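Local atomic coordinates of phosphate transporter (Thermotoga maritima MSB8, PDB entry 6L85), a protein that probably imports phosphate across the cell membrane, coupling its uptake to sodium ions, and is related to the human SLC20 carriers. Residues F92-L95 with I96-W100; F12-A15 with F16-G19; G299-F302 with L303-V307; V122-G126 with V127-T131. One frame throughout, in Å; residues are numbered along the deposited sequence.

Overall arrangement
Interactions 1, 2 and 3 form one cluster, with centres 11 to 12 Å apart. Interaction 2 is the most buried and sits on helix 2-32. Interaction 1, at the end of helix 76-99, packs against it through Ile-94 and Leu-95 on Ser-17. Interaction 3 joins helices 286-302 and 304-311 and touches interactions 1 and 2, since Leu-303 meets Phe-16, Leu-95 and Thr-98. Interactions 1 and 2 each pair a hydroxyl with a helix carbonyl. Interaction 3 uses a glutamine amide instead. Interaction 4 lies apart, its nearest atoms about 17 Å from interactions 1 and 2. It is a loop contact, partly at the surface, carried by an indole N-H.

Interaction 1. Residues F92-L95 with I96-W100; sequences FWIL and IATNW
Ile-96 lays its CG1 over one face of the Phe-92 ring, one helical turn back. CG1 of Ile-96 is 4.2 Å from the ring centroid of Phe-92 and 19° off the ring normal, a CH-pi contact. The two side chains run side by side and point the same way. The ring of Phe-92 reaches this place with CG anti to the backbone N (chi1 180°). On the other side of the helix the contact is polar. Thr-98 OG1 donates to Ile-94 O at 2.9 Å, coming from above the carbonyl plane. Thr-98 N also donates to Ile-94 O, at 2.8 Å, so two bonds from one residue grip this oxygen. The hydroxyl can bend back to it because chi1 of -62° sets OG1 beside the backbone N. Ile-96, Ala-97 and Asn-99 give the regular helical bonds to Phe-92, Trp-93 and Leu-95. Further out, Asn-21 ND2 bonds to Thr-98 OG1. Asn-21 belongs to a sodium site, so Thr-98 is a second-shell residue that probably helps to place it. Trp-93 NE1 bonds to Thr-388 OG1 of helix 368-400, which helps to hold the indole in place. Phe-92 lies on the surface. Ile-94, Leu-95 and Thr-98 face helix 2-32, and Leu-95 and Thr-98 also meet Leu-303. Ile-94 also reaches helix 106-121, and Trp-93 packs on helix 368-400.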
ATOM      1  N   PHE B  92      -4.849  10.196 -30.395  1.00 46.85           N
ATOM      2  CA  PHE B  92      -5.239   9.678 -31.698  1.00 48.28           C
ATOM      3  C   PHE B  92      -4.276   8.598 -32.164  1.00 47.08           C
ATOM      4  O   PHE B  92      -4.691   7.484 -32.526  1.00 45.62           O
ATOM      5  CB  PHE B  92      -5.292  10.818 -32.723  1.00 52.37           C
ATOM      6  CG  PHE B  92      -5.677  10.361 -34.087  1.00 51.83           C
ATOM      7  CD1 PHE B  92      -7.003  10.087 -34.381  1.00 54.90           C
ATOM      8  CD2 PHE B  92      -4.716  10.138 -35.055  1.00 51.88           C
ATOM      9  CE1 PHE B  92      -7.373   9.628 -35.631  1.00 56.37           C
ATOM     10  CE2 PHE B  92      -5.082   9.677 -36.318  1.00 56.96           C
ATOM     11  CZ  PHE B  92      -6.407   9.432 -36.606  1.00 58.00           C
ATOM     12  N   TRP B  93      -2.977   8.905 -32.162  1.00 43.67           N
ATOM     13  CA  TRP B  93      -2.047   7.910 -32.696  1.00 47.14           C
ATOM     14  C   TRP B  93      -1.914   6.693 -31.773  1.00 45.99           C
ATOM     15  O   TRP B  93      -1.774   5.559 -32.259  1.00 45.55           O
ATOM     16  CB  TRP B  93      -0.697   8.562 -33.001  1.00 44.34           C
ATOM     17  CG  TRP B  93      -0.852   9.393 -34.214  1.00 51.61           C
ATOM     18  CD1 TRP B  93      -0.916  10.763 -34.278  1.00 51.87           C
ATOM     19  CD2 TRP B  93      -1.066   8.919 -35.545  1.00 53.23           C
ATOM     20  NE1 TRP B  93      -1.121  11.164 -35.572  1.00 52.77           N
ATOM     21  CE2 TRP B  93      -1.217  10.056 -36.372  1.00 54.88           C
ATOM     22  CE3 TRP B  93      -1.124   7.644 -36.125  1.00 50.69           C
ATOM     23  CZ2 TRP B  93      -1.416   9.955 -37.749  1.00 50.49           C
ATOM     24  CZ3 TRP B  93      -1.333   7.545 -37.490  1.00 54.86           C
ATOM     25  CH2 TRP B  93      -1.471   8.697 -38.288  1.00 59.52           C
ATOM     26  N   ILE B  94      -1.962   6.893 -30.446  1.00 45.78           N
ATOM     27  CA  ILE B  94      -1.908   5.751 -29.533  1.00 43.11           C
ATOM     28  C   ILE B  94      -3.082   4.820 -29.802  1.00 43.52           C
ATOM     29  O   ILE B  94      -2.928   3.601 -29.845  1.00 40.81           O
ATOM     30  CB  ILE B  94      -1.907   6.186 -28.051  1.00 45.50           C
ATOM     31  CG1 ILE B  94      -0.787   7.181 -27.689  1.00 40.32           C
ATOM     32  CG2 ILE B  94      -1.829   4.941 -27.157  1.00 37.11           C
ATOM     33  CD1 ILE B  94       0.568   6.644 -27.914  1.00 46.60           C
ATOM     34  N   LEU B  95      -4.277   5.385 -29.974  1.00 44.77           N
ATOM     35  CA  LEU B  95      -5.461   4.558 -30.168  1.00 46.16           C
ATOM     36  C   LEU B  95      -5.429   3.837 -31.515  1.00 51.77           C
ATOM     37  O   LEU B  95      -5.865   2.684 -31.604  1.00 45.52           O
ATOM     38  CB  LEU B  95      -6.720   5.411 -30.035  1.00 43.62           C
ATOM     39  CG  LEU B  95      -7.038   5.828 -28.587  1.00 49.64           C
ATOM     40  CD1 LEU B  95      -8.207   6.783 -28.516  1.00 41.32           C
ATOM     41  CD2 LEU B  95      -7.294   4.609 -27.726  1.00 42.72           C
ATOM     42  N   ILE B  96      -4.917   4.489 -32.570  1.00 50.49           N
ATOM     43  CA  ILE B  96      -4.761   3.804 -33.856  1.00 46.15           C
ATOM     44  C   ILE B  96      -3.849   2.594 -33.686  1.00 49.93           C
ATOM     45  O   ILE B  96      -4.200   1.450 -34.043  1.00 54.48           O
ATOM     46  CB  ILE B  96      -4.210   4.778 -34.918  1.00 51.57           C
ATOM     47  CG1 ILE B  96      -5.285   5.756 -35.389  1.00 47.22           C
ATOM     48  CG2 ILE B  96      -3.608   4.032 -36.101  1.00 47.95           C
ATOM     49  CD1 ILE B  96      -6.591   5.105 -35.725  1.00 52.42           C
ATOM     50  N   ALA B  97      -2.676   2.821 -33.094  1.00 41.82           N
ATOM     51  CA  ALA B  97      -1.743   1.722 -32.890  1.00 45.11           C
ATOM     52  C   ALA B  97      -2.375   0.618 -32.048  1.00 51.95           C
ATOM     53  O   ALA B  97      -2.264  -0.568 -32.379  1.00 52.14           O
ATOM     54  CB  ALA B  97      -0.455   2.232 -32.244  1.00 40.63           C
ATOM     55  N   THR B  98      -3.039   0.988 -30.948  1.00 47.53           N
ATOM     56  CA  THR B  98      -3.660  -0.023 -30.101  1.00 45.49           C
ATOM     57  C   THR B  98      -4.675  -0.826 -30.895  1.00 53.03           C
ATOM     58  O   THR B  98      -4.697  -2.061 -30.821  1.00 51.48           O
ATOM     59  CB  THR B  98      -4.327   0.621 -28.878  1.00 49.45           C
ATOM     60  OG1 THR B  98      -3.343   1.288 -28.082  1.00 44.84           O
ATOM     61  CG2 THR B  98      -5.039  -0.449 -28.011  1.00 41.14           C
ATOM     62  N   ASN B  99      -5.508  -0.137 -31.682  1.00 53.02           N
ATOM     63  CA  ASN B  99      -6.499  -0.814 -32.506  1.00 51.08           C
ATOM     64  C   ASN B  99      -5.855  -1.887 -33.357  1.00 60.27           C
ATOM     65  O   ASN B  99      -6.435  -2.959 -33.551  1.00 64.36           O
ATOM     66  CB  ASN B  99      -7.240   0.185 -33.396  1.00 59.10           C
ATOM     67  CG  ASN B  99      -8.426  -0.453 -34.134  1.00 68.18           C
ATOM     68  OD1 ASN B  99      -9.380  -0.935 -33.511  1.00 65.77           O
ATOM     69  ND2 ASN B  99      -8.370  -0.447 -35.460  1.00 64.25           N
ATOM     70  N   TRP B 100      -4.648  -1.642 -33.866  1.00 54.75           N
ATOM     71  CA  TRP B 100      -4.023  -2.734 -34.607  1.00 58.15           C
ATOM     72  C   TRP B 100      -3.184  -3.660 -33.731  1.00 56.00           C
ATOM     73  O   TRP B 100      -2.497  -4.539 -34.258  1.00 58.23           O
ATOM     74  CB  TRP B 100      -3.187  -2.194 -35.771  1.00 62.91           C
ATOM     75  CG  TRP B 100      -4.034  -2.079 -37.003  1.00 72.99           C
ATOM     76  CD1 TRP B 100      -4.113  -2.979 -38.033  1.00 75.09           C
ATOM     77  CD2 TRP B 100      -4.968  -1.033 -37.307  1.00 67.85           C
ATOM     78  NE1 TRP B 100      -5.023  -2.540 -38.968  1.00 82.18           N
ATOM     79  CE2 TRP B 100      -5.562  -1.351 -38.544  1.00 72.40           C
ATOM     80  CE3 TRP B 100      -5.350   0.145 -36.658  1.00 72.09           C
ATOM     81  CZ2 TRP B 100      -6.517  -0.533 -39.146  1.00 77.41           C
ATOM     82  CZ3 TRP B 100      -6.304   0.963 -37.258  1.00 68.49           C
ATOM     83  CH2 TRP B 100      -6.874   0.617 -38.490  1.00 79.16           C
TER

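Interaction 2. Residues F12-A15 with F16-G19; sequences FIMA and FSIG
Phe-16 follows Phe-12 by one turn of helix 2-32, and their rings meet obliquely, with Phe-16 CD2 4.3 Å from Phe-12 CE2. Phe-16 N donates to Phe-12 O, and Phe-16 CB rests on that same oxygen at 3.3 Å. The ring also packs on Phe-302 of helix 286-302. Next, Ser-17 OG donates to Met-14 O at 2.8 Å, three residues back. The rotamer makes this possible: with chi1 at 86°, OG stands between the backbone N and the carbonyl carbon. Ser-17 also packs against Ile-94 of helix 76-99. Ile-18 adds its own N-H to Met-14 O at 3.0 Å, and its CD1 meets Met-14 CE at 4.1 Å where the two side chains cross. With an alanine in place of Ser-17, Met-14 O would probably keep one bond instead of two, and a small gap open beside Ile-94. Gly-19 N closes the turn on Ala-15 O. The turn is close to the ion sites: the Ile-18 side chain is about 5 Å from a bound phosphate ion, and sodium ligands Asn-21 and Asp-22 follow. The bond to Met-14 O gives the buried Ser-17 hydroxyl a polar partner within its own helix, which probably lets it lie against apolar Ile-94.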
ATOM      1  N   PHE B  12      -8.490  12.399 -19.888  1.00 36.69           N
ATOM      2  CA  PHE B  12      -9.010  11.066 -19.625  1.00 39.70           C
ATOM      3  C   PHE B  12      -8.788  10.155 -20.821  1.00 38.18           C
ATOM      4  O   PHE B  12      -8.391   9.000 -20.666  1.00 39.99           O
ATOM      5  CB  PHE B  12     -10.496  11.121 -19.271  1.00 40.38           C
ATOM      6  CG  PHE B  12     -11.067   9.778 -19.023  1.00 45.86           C
ATOM      7  CD1 PHE B  12     -11.002   9.212 -17.756  1.00 44.57           C
ATOM      8  CD2 PHE B  12     -11.597   9.040 -20.068  1.00 44.14           C
ATOM      9  CE1 PHE B  12     -11.494   7.946 -17.540  1.00 50.32           C
ATOM     10  CE2 PHE B  12     -12.082   7.774 -19.855  1.00 51.19           C
ATOM     11  CZ  PHE B  12     -12.030   7.222 -18.592  1.00 49.27           C
ATOM     12  N   ILE B  13      -9.070  10.650 -22.028  1.00 40.26           N
ATOM     13  CA  ILE B  13      -8.888   9.824 -23.222  1.00 41.79           C
ATOM     14  C   ILE B  13      -7.415   9.442 -23.400  1.00 38.46           C
ATOM     15  O   ILE B  13      -7.081   8.290 -23.705  1.00 39.78           O
ATOM     16  CB  ILE B  13      -9.448  10.566 -24.449  1.00 42.99           C
ATOM     17  CG1 ILE B  13     -10.974  10.687 -24.323  1.00 45.92           C
ATOM     18  CG2 ILE B  13      -9.021   9.876 -25.743  1.00 42.28           C
ATOM     19  CD1 ILE B  13     -11.618  11.461 -25.476  1.00 47.54           C
ATOM     20  N   MET B  14      -6.513  10.401 -23.208  1.00 38.19           N
ATOM     21  CA  MET B  14      -5.094  10.092 -23.283  1.00 36.83           C
ATOM     22  C   MET B  14      -4.700   9.023 -22.261  1.00 36.20           C
ATOM     23  O   MET B  14      -3.977   8.075 -22.587  1.00 36.22           O
ATOM     24  CB  MET B  14      -4.291  11.372 -23.078  1.00 35.69           C
ATOM     25  CG  MET B  14      -2.820  11.167 -23.058  1.00 32.45           C
ATOM     26  SD  MET B  14      -2.165  10.822 -24.706  1.00 35.96           S
ATOM     27  CE  MET B  14      -0.493  10.376 -24.282  1.00 30.06           C
ATOM     28  N   ALA B  15      -5.156   9.176 -21.004  1.00 38.45           N
ATOM     29  CA  ALA B  15      -4.816   8.216 -19.952  1.00 36.98           C
ATOM     30  C   ALA B  15      -5.362   6.827 -20.276  1.00 35.67           C
ATOM     31  O   ALA B  15      -4.670   5.807 -20.099  1.00 36.99           O
ATOM     32  CB  ALA B  15      -5.361   8.725 -18.612  1.00 34.84           C
ATOM     33  N   PHE B  16      -6.613   6.777 -20.747  1.00 35.61           N
ATOM     34  CA  PHE B  16      -7.223   5.534 -21.207  1.00 35.59           C
ATOM     35  C   PHE B  16      -6.360   4.859 -22.272  1.00 39.64           C
ATOM     36  O   PHE B  16      -6.117   3.643 -22.217  1.00 39.95           O
ATOM     37  CB  PHE B  16      -8.624   5.845 -21.742  1.00 39.49           C
ATOM     38  CG  PHE B  16      -9.428   4.629 -22.084  1.00 40.82           C
ATOM     39  CD1 PHE B  16      -9.272   4.002 -23.305  1.00 41.37           C
ATOM     40  CD2 PHE B  16     -10.341   4.109 -21.178  1.00 45.17           C
ATOM     41  CE1 PHE B  16      -9.998   2.870 -23.627  1.00 41.87           C
ATOM     42  CE2 PHE B  16     -11.080   2.979 -21.493  1.00 46.95           C
ATOM     43  CZ  PHE B  16     -10.897   2.355 -22.723  1.00 44.33           C
ATOM     44  N   SER B  17      -5.863   5.649 -23.243  1.00 40.15           N
ATOM     45  CA  SER B  17      -5.055   5.081 -24.324  1.00 36.60           C
ATOM     46  C   SER B  17      -3.726   4.545 -23.804  1.00 34.59           C
ATOM     47  O   SER B  17      -3.244   3.501 -24.276  1.00 38.96           O
ATOM     48  CB  SER B  17      -4.862   6.133 -25.433  1.00 43.46           C
ATOM     49  OG  SER B  17      -3.760   7.000 -25.204  1.00 38.74           O
ATOM     50  N   ILE B  18      -3.145   5.212 -22.800  1.00 36.10           N
ATOM     51  CA  ILE B  18      -1.924   4.696 -22.168  1.00 35.33           C
ATOM     52  C   ILE B  18      -2.178   3.330 -21.519  1.00 37.12           C
ATOM     53  O   ILE B  18      -1.417   2.370 -21.721  1.00 36.93           O
ATOM     54  CB  ILE B  18      -1.390   5.710 -21.136  1.00 35.97           C
ATOM     55  CG1 ILE B  18      -0.938   7.004 -21.814  1.00 37.20           C
ATOM     56  CG2 ILE B  18      -0.278   5.103 -20.300  1.00 30.06           C
ATOM     57  CD1 ILE B  18      -0.691   8.168 -20.844  1.00 32.98           C
ATOM     58  N   GLY B  19      -3.222   3.239 -20.684  1.00 38.45           N
ATOM     59  CA  GLY B  19      -3.517   1.965 -20.041  1.00 34.65           C
ATOM     60  C   GLY B  19      -3.721   0.855 -21.057  1.00 37.54           C
ATOM     61  O   GLY B  19      -3.149  -0.240 -20.927  1.00 36.02           O
TER

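Interaction 3. Residues G299-F302 with L303-V307; sequences GVFF and LGQKV
Gln-305 reaches back to Phe-301 across the break between helix 286-302 and helix 304-311. The first helix ends with an i+5 to i bond of pi-helical type: Gly-304 N donates to Gly-299 O at 2.9 Å. Leu-303 N shares that acceptor at 3.0 Å. Gly-304 suits the place, because a CB there would come tight against Val-300 O. Beyond the break, Gln-305 CB points toward the helix end but stays 4.1 Å from Phe-301 O. CG comes closer, at 3.6 Å from Phe-301 O, and it also passes Val-300 O. The chain then runs extended: CD, 3.7 Å from Phe-301 O, carries the amide alongside the Phe-301 ring, the planes 47° apart. NE2 sits over the rim of one ring face. The same ring meets Phe-215 and Phe-219 of the second subunit, so the break borders the dimer interface. A leucine in place of Gln-305 would probably leave Phe-301 O without this side-chain donor and remove the polar tie across the break. The tie itself is well formed: Gln-305 NE2 meets a lone pair of Phe-301 O at 2.9 Å, in the carbonyl plane, with an N-H...O angle of 165°.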
ATOM      1  N   GLY B 299      -8.508   2.240 -18.974  1.00 40.82           N
ATOM      2  CA  GLY B 299      -7.987   1.772 -20.248  1.00 37.47           C
ATOM      3  C   GLY B 299      -7.416   0.370 -20.152  1.00 40.72           C
ATOM      4  O   GLY B 299      -7.554  -0.434 -21.077  1.00 34.89           O
ATOM      5  N   VAL B 300      -6.756   0.059 -19.035  1.00 40.99           N
ATOM      6  CA  VAL B 300      -6.259  -1.295 -18.830  1.00 38.34           C
ATOM      7  C   VAL B 300      -7.413  -2.278 -18.875  1.00 42.96           C
ATOM      8  O   VAL B 300      -7.332  -3.327 -19.525  1.00 40.37           O
ATOM      9  CB  VAL B 300      -5.507  -1.407 -17.491  1.00 40.76           C
ATOM     10  CG1 VAL B 300      -5.458  -2.905 -17.034  1.00 38.88           C
ATOM     11  CG2 VAL B 300      -4.124  -0.808 -17.583  1.00 32.25           C
ATOM     12  N   PHE B 301      -8.515  -1.941 -18.196  1.00 39.62           N
ATOM     13  CA  PHE B 301      -9.616  -2.895 -18.099  1.00 44.76           C
ATOM     14  C   PHE B 301     -10.417  -3.013 -19.393  1.00 43.65           C
ATOM     15  O   PHE B 301     -10.783  -4.120 -19.787  1.00 48.28           O
ATOM     16  CB  PHE B 301     -10.560  -2.524 -16.957  1.00 42.66           C
ATOM     17  CG  PHE B 301     -11.639  -3.542 -16.728  1.00 42.50           C
ATOM     18  CD1 PHE B 301     -11.358  -4.742 -16.084  1.00 47.29           C
ATOM     19  CD2 PHE B 301     -12.924  -3.320 -17.188  1.00 45.42           C
ATOM     20  CE1 PHE B 301     -12.366  -5.704 -15.872  1.00 49.32           C
ATOM     21  CE2 PHE B 301     -13.945  -4.271 -16.982  1.00 53.03           C
ATOM     22  CZ  PHE B 301     -13.664  -5.464 -16.319  1.00 47.15           C
ATOM     23  N   PHE B 302     -10.748  -1.901 -20.037  1.00 42.07           N
ATOM     24  CA  PHE B 302     -11.661  -1.964 -21.169  1.00 43.66           C
ATOM     25  C   PHE B 302     -10.984  -2.178 -22.509  1.00 49.81           C
ATOM     26  O   PHE B 302     -11.660  -2.579 -23.467  1.00 53.97           O
ATOM     27  CB  PHE B 302     -12.500  -0.695 -21.261  1.00 44.00           C
ATOM     28  CG  PHE B 302     -13.603  -0.629 -20.242  1.00 48.24           C
ATOM     29  CD1 PHE B 302     -14.689  -1.498 -20.313  1.00 46.63           C
ATOM     30  CD2 PHE B 302     -13.554   0.300 -19.214  1.00 46.51           C
ATOM     31  CE1 PHE B 302     -15.708  -1.440 -19.369  1.00 53.15           C
ATOM     32  CE2 PHE B 302     -14.564   0.372 -18.271  1.00 53.81           C
ATOM     33  CZ  PHE B 302     -15.647  -0.501 -18.345  1.00 55.71           C
ATOM     34  N   LEU B 303      -9.694  -1.891 -22.634  1.00 49.42           N
ATOM     35  CA  LEU B 303      -9.120  -2.027 -23.965  1.00 49.16           C
ATOM     36  C   LEU B 303      -7.797  -2.783 -23.962  1.00 49.33           C
ATOM     37  O   LEU B 303      -7.466  -3.452 -24.946  1.00 60.24           O
ATOM     38  CB  LEU B 303      -8.981  -0.638 -24.602  1.00 44.43           C
ATOM     39  CG  LEU B 303      -8.483  -0.592 -26.048  1.00 57.25           C
ATOM     40  CD1 LEU B 303      -9.270  -1.578 -26.929  1.00 60.57           C
ATOM     41  CD2 LEU B 303      -8.562   0.836 -26.602  1.00 50.97           C
ATOM     42  N   GLY B 304      -7.035  -2.702 -22.868  1.00 47.74           N
ATOM     43  CA  GLY B 304      -5.740  -3.363 -22.818  1.00 44.67           C
ATOM     44  C   GLY B 304      -5.843  -4.867 -22.854  1.00 54.81           C
ATOM     45  O   GLY B 304      -4.864  -5.552 -23.196  1.00 53.44           O
ATOM     46  N   GLN B 305      -7.044  -5.380 -22.579  1.00 65.05           N
ATOM     47  CA  GLN B 305      -7.365  -6.797 -22.504  1.00 68.11           C
ATOM     48  C   GLN B 305      -7.404  -7.356 -23.921  1.00 69.86           C
ATOM     49  O   GLN B 305      -8.064  -8.371 -24.173  1.00 70.63           O
ATOM     50  CB  GLN B 305      -8.712  -7.009 -21.778  1.00 69.07           C
ATOM     51  CG  GLN B 305      -8.652  -6.993 -20.232  1.00 58.31           C
ATOM     52  CD  GLN B 305      -9.835  -7.717 -19.552  1.00 59.33           C
ATOM     53  OE1 GLN B 305      -9.856  -8.942 -19.461  1.00 66.62           O
ATOM     54  NE2 GLN B 305     -10.797  -6.955 -19.050  1.00 48.48           N
ATOM     55  N   LYS B 306      -6.773  -6.642 -24.869  1.00 73.60           N
ATOM     56  CA  LYS B 306      -6.578  -7.126 -26.235  1.00 71.97           C
ATOM     57  C   LYS B 306      -5.105  -7.193 -26.630  1.00 73.40           C
ATOM     58  O   LYS B 306      -4.616  -8.277 -26.970  1.00 81.72           O
ATOM     59  CB  LYS B 306      -7.380  -6.248 -27.206  1.00 78.09           C
ATOM     60  CG  LYS B 306      -8.878  -6.622 -27.282  1.00 75.59           C
ATOM     61  CD  LYS B 306      -9.677  -6.063 -26.106  1.00 68.54           C
ATOM     62  CE  LYS B 306     -11.123  -6.555 -26.131  1.00 75.73           C
ATOM     63  NZ  LYS B 306     -11.278  -7.962 -25.620  1.00 69.54           N
ATOM     64  N   VAL B 307      -4.360  -6.088 -26.550  1.00 75.01           N
ATOM     65  CA  VAL B 307      -2.938  -6.095 -26.911  1.00 65.13           C
ATOM     66  C   VAL B 307      -2.090  -6.865 -25.896  1.00 71.26           C
ATOM     67  O   VAL B 307      -0.983  -7.342 -26.231  1.00 71.06           O
ATOM     68  CB  VAL B 307      -2.490  -4.629 -27.084  1.00 69.31           C
ATOM     69  CG1 VAL B 307      -2.982  -3.818 -25.899  1.00 67.01           C
ATOM     70  CG2 VAL B 307      -0.967  -4.491 -27.271  1.00 62.67           C
TER

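Interaction 4. Residues V122-G126 with V127-T131; sequences VGING and VNWKT
Trp-129 NE1 lies only 2.5 Å from Ile-124 O, very short for an indole hydrogen bond, so the exact length is doubtful. The direction is more usual. The N-H...O angle is 151°, the donor lies in the carbonyl plane, and the oxygen is 15° out of the indole plane. The bond thus meets the ring at its edge. Ile-124 CD1 packs on Trp-129 CZ2 at 4.3 Å, and Ile-124 CG2 lies 3.6 Å from Trp-129 NE1. The two side chains cross at a slant. Val-127 comes at the indole another way: its CG1 stands 3.5 Å above the plane of Trp-129, over the ring centre. With CG beside its own backbone N (chi1 -66°), Trp-129 folds back over the loop toward both partners. Residues 122-128 form the loop between helices 106-121 and 129-162, and Trp-129 opens the second helix. Asn-128 takes the N-cap position of that helix, where its OD1 accepts a weak bond from Thr-131 N at 3.3 Å. It is also the centre of an inverse gamma turn. Its ND2 binds Lys-66 O. Two glycines shape the earlier part of the loop. Gly-123 has backbone angles that would jam a CB against the carbonyl before it, and a CB on Gly-126 would clash with Val-122. Val-127 is buried against Met-115 and Leu-119 of helix 106-121. Trp-129 is on the surface, its side chain about 5 Å from a bound dodecyl maltoside.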
ATOM      1  N   VAL B 122       6.077  29.169 -31.602  1.00 58.79           N
ATOM      2  CA  VAL B 122       7.201  30.075 -31.395  1.00 57.64           C
ATOM      3  C   VAL B 122       8.397  29.763 -32.285  1.00 57.80           C
ATOM      4  O   VAL B 122       9.239  30.648 -32.516  1.00 67.71           O
ATOM      5  CB  VAL B 122       7.599  30.051 -29.897  1.00 53.33           C
ATOM      6  CG1 VAL B 122       8.919  30.746 -29.625  1.00 61.18           C
ATOM      7  CG2 VAL B 122       6.514  30.701 -29.072  1.00 61.51           C
ATOM      8  N   GLY B 123       8.500  28.585 -32.884  1.00 56.07           N
ATOM      9  CA  GLY B 123       9.666  28.262 -33.687  1.00 55.41           C
ATOM     10  C   GLY B 123      10.731  27.563 -32.869  1.00 55.49           C
ATOM     11  O   GLY B 123      10.502  27.118 -31.742  1.00 61.66           O
ATOM     12  N   ILE B 124      11.926  27.472 -33.455  1.00 57.98           N
ATOM     13  CA  ILE B 124      13.050  26.782 -32.817  1.00 57.73           C
ATOM     14  C   ILE B 124      13.221  27.195 -31.354  1.00 60.52           C
ATOM     15  O   ILE B 124      13.709  26.410 -30.528  1.00 59.58           O
ATOM     16  CB  ILE B 124      14.340  27.031 -33.634  1.00 60.32           C
ATOM     17  CG1 ILE B 124      14.223  26.391 -35.016  1.00 64.28           C
ATOM     18  CG2 ILE B 124      15.573  26.480 -32.925  1.00 55.24           C
ATOM     19  CD1 ILE B 124      14.006  24.902 -34.969  1.00 60.17           C
ATOM     20  N   ASN B 125      12.813  28.420 -31.004  1.00 55.33           N
ATOM     21  CA  ASN B 125      12.946  28.902 -29.635  1.00 58.97           C
ATOM     22  C   ASN B 125      11.821  28.426 -28.729  1.00 57.61           C
ATOM     23  O   ASN B 125      11.941  28.553 -27.506  1.00 56.44           O
ATOM     24  CB  ASN B 125      12.998  30.433 -29.610  1.00 57.54           C
ATOM     25  CG  ASN B 125      14.409  30.969 -29.807  1.00 73.94           C
ATOM     26  OD1 ASN B 125      15.385  30.213 -29.786  1.00 75.69           O
ATOM     27  ND2 ASN B 125      14.523  32.275 -30.000  1.00 75.60           N
ATOM     28  N   GLY B 126      10.734  27.902 -29.297  1.00 54.36           N
ATOM     29  CA  GLY B 126       9.630  27.361 -28.524  1.00 60.26           C
ATOM     30  C   GLY B 126       9.893  26.019 -27.875  1.00 57.78           C
ATOM     31  O   GLY B 126       9.042  25.536 -27.126  1.00 58.72           O
ATOM     32  N   VAL B 127      11.047  25.407 -28.130  1.00 56.20           N
ATOM     33  CA  VAL B 127      11.397  24.108 -27.573  1.00 56.67           C
ATOM     34  C   VAL B 127      12.538  24.293 -26.582  1.00 54.72           C
ATOM     35  O   VAL B 127      13.527  24.961 -26.887  1.00 56.33           O
ATOM     36  CB  VAL B 127      11.777  23.110 -28.682  1.00 53.28           C
ATOM     37  CG1 VAL B 127      12.466  21.882 -28.082  1.00 51.54           C
ATOM     38  CG2 VAL B 127      10.531  22.712 -29.475  1.00 51.32           C
ATOM     39  N   ASN B 128      12.391  23.702 -25.392  1.00 54.50           N
ATOM     40  CA  ASN B 128      13.415  23.721 -24.343  1.00 54.02           C
ATOM     41  C   ASN B 128      14.497  22.690 -24.696  1.00 58.83           C
ATOM     42  O   ASN B 128      14.525  21.566 -24.182  1.00 52.08           O
ATOM     43  CB  ASN B 128      12.753  23.445 -22.993  1.00 54.66           C
ATOM     44  CG  ASN B 128      13.725  23.470 -21.819  1.00 55.93           C
ATOM     45  OD1 ASN B 128      14.946  23.437 -21.992  1.00 57.85           O
ATOM     46  ND2 ASN B 128      13.175  23.510 -20.604  1.00 52.74           N
ATOM     47  N   TRP B 129      15.432  23.106 -25.575  1.00 56.12           N
ATOM     48  CA  TRP B 129      16.401  22.170 -26.163  1.00 54.35           C
ATOM     49  C   TRP B 129      17.356  21.584 -25.126  1.00 52.07           C
ATOM     50  O   TRP B 129      17.737  20.415 -25.236  1.00 53.89           O
ATOM     51  CB  TRP B 129      17.191  22.849 -27.296  1.00 56.47           C
ATOM     52  CG  TRP B 129      16.333  23.202 -28.489  1.00 53.75           C
ATOM     53  CD1 TRP B 129      15.927  24.457 -28.875  1.00 51.53           C
ATOM     54  CD2 TRP B 129      15.752  22.288 -29.434  1.00 49.49           C
ATOM     55  NE1 TRP B 129      15.132  24.372 -30.000  1.00 53.55           N
ATOM     56  CE2 TRP B 129      15.003  23.054 -30.355  1.00 50.51           C
ATOM     57  CE3 TRP B 129      15.780  20.896 -29.578  1.00 54.30           C
ATOM     58  CZ2 TRP B 129      14.301  22.474 -31.413  1.00 53.25           C
ATOM     59  CZ3 TRP B 129      15.079  20.320 -30.628  1.00 58.52           C
ATOM     60  CH2 TRP B 129      14.354  21.108 -31.536  1.00 52.06           C
ATOM     61  N   LYS B 130      17.755  22.356 -24.118  1.00 53.54           N
ATOM     62  CA  LYS B 130      18.648  21.818 -23.091  1.00 53.88           C
ATOM     63  C   LYS B 130      18.055  20.569 -22.442  1.00 59.42           C
ATOM     64  O   LYS B 130      18.697  19.512 -22.392  1.00 61.00           O
ATOM     65  CB  LYS B 130      18.935  22.891 -22.039  1.00 57.15           C
ATOM     66  CG  LYS B 130      19.438  22.376 -20.700  1.00 63.66           C
ATOM     67  CD  LYS B 130      20.942  22.203 -20.700  1.00 72.51           C
ATOM     68  CE  LYS B 130      21.517  22.259 -19.288  1.00 74.79           C
ATOM     69  NZ  LYS B 130      23.014  22.329 -19.320  1.00 83.33           N
ATOM     70  N   THR B 131      16.810  20.669 -21.952  1.00 58.39           N
ATOM     71  CA  THR B 131      16.183  19.535 -21.277  1.00 53.56           C
ATOM     72  C   THR B 131      15.768  18.459 -22.273  1.00 51.91           C
ATOM     73  O   THR B 131      15.982  17.260 -22.029  1.00 52.89           O
ATOM     74  CB  THR B 131      14.986  20.014 -20.459  1.00 52.29           C
ATOM     75  OG1 THR B 131      15.462  20.838 -19.392  1.00 56.29           O
ATOM     76  CG2 THR B 131      14.226  18.827 -19.859  1.00 47.06           C
TER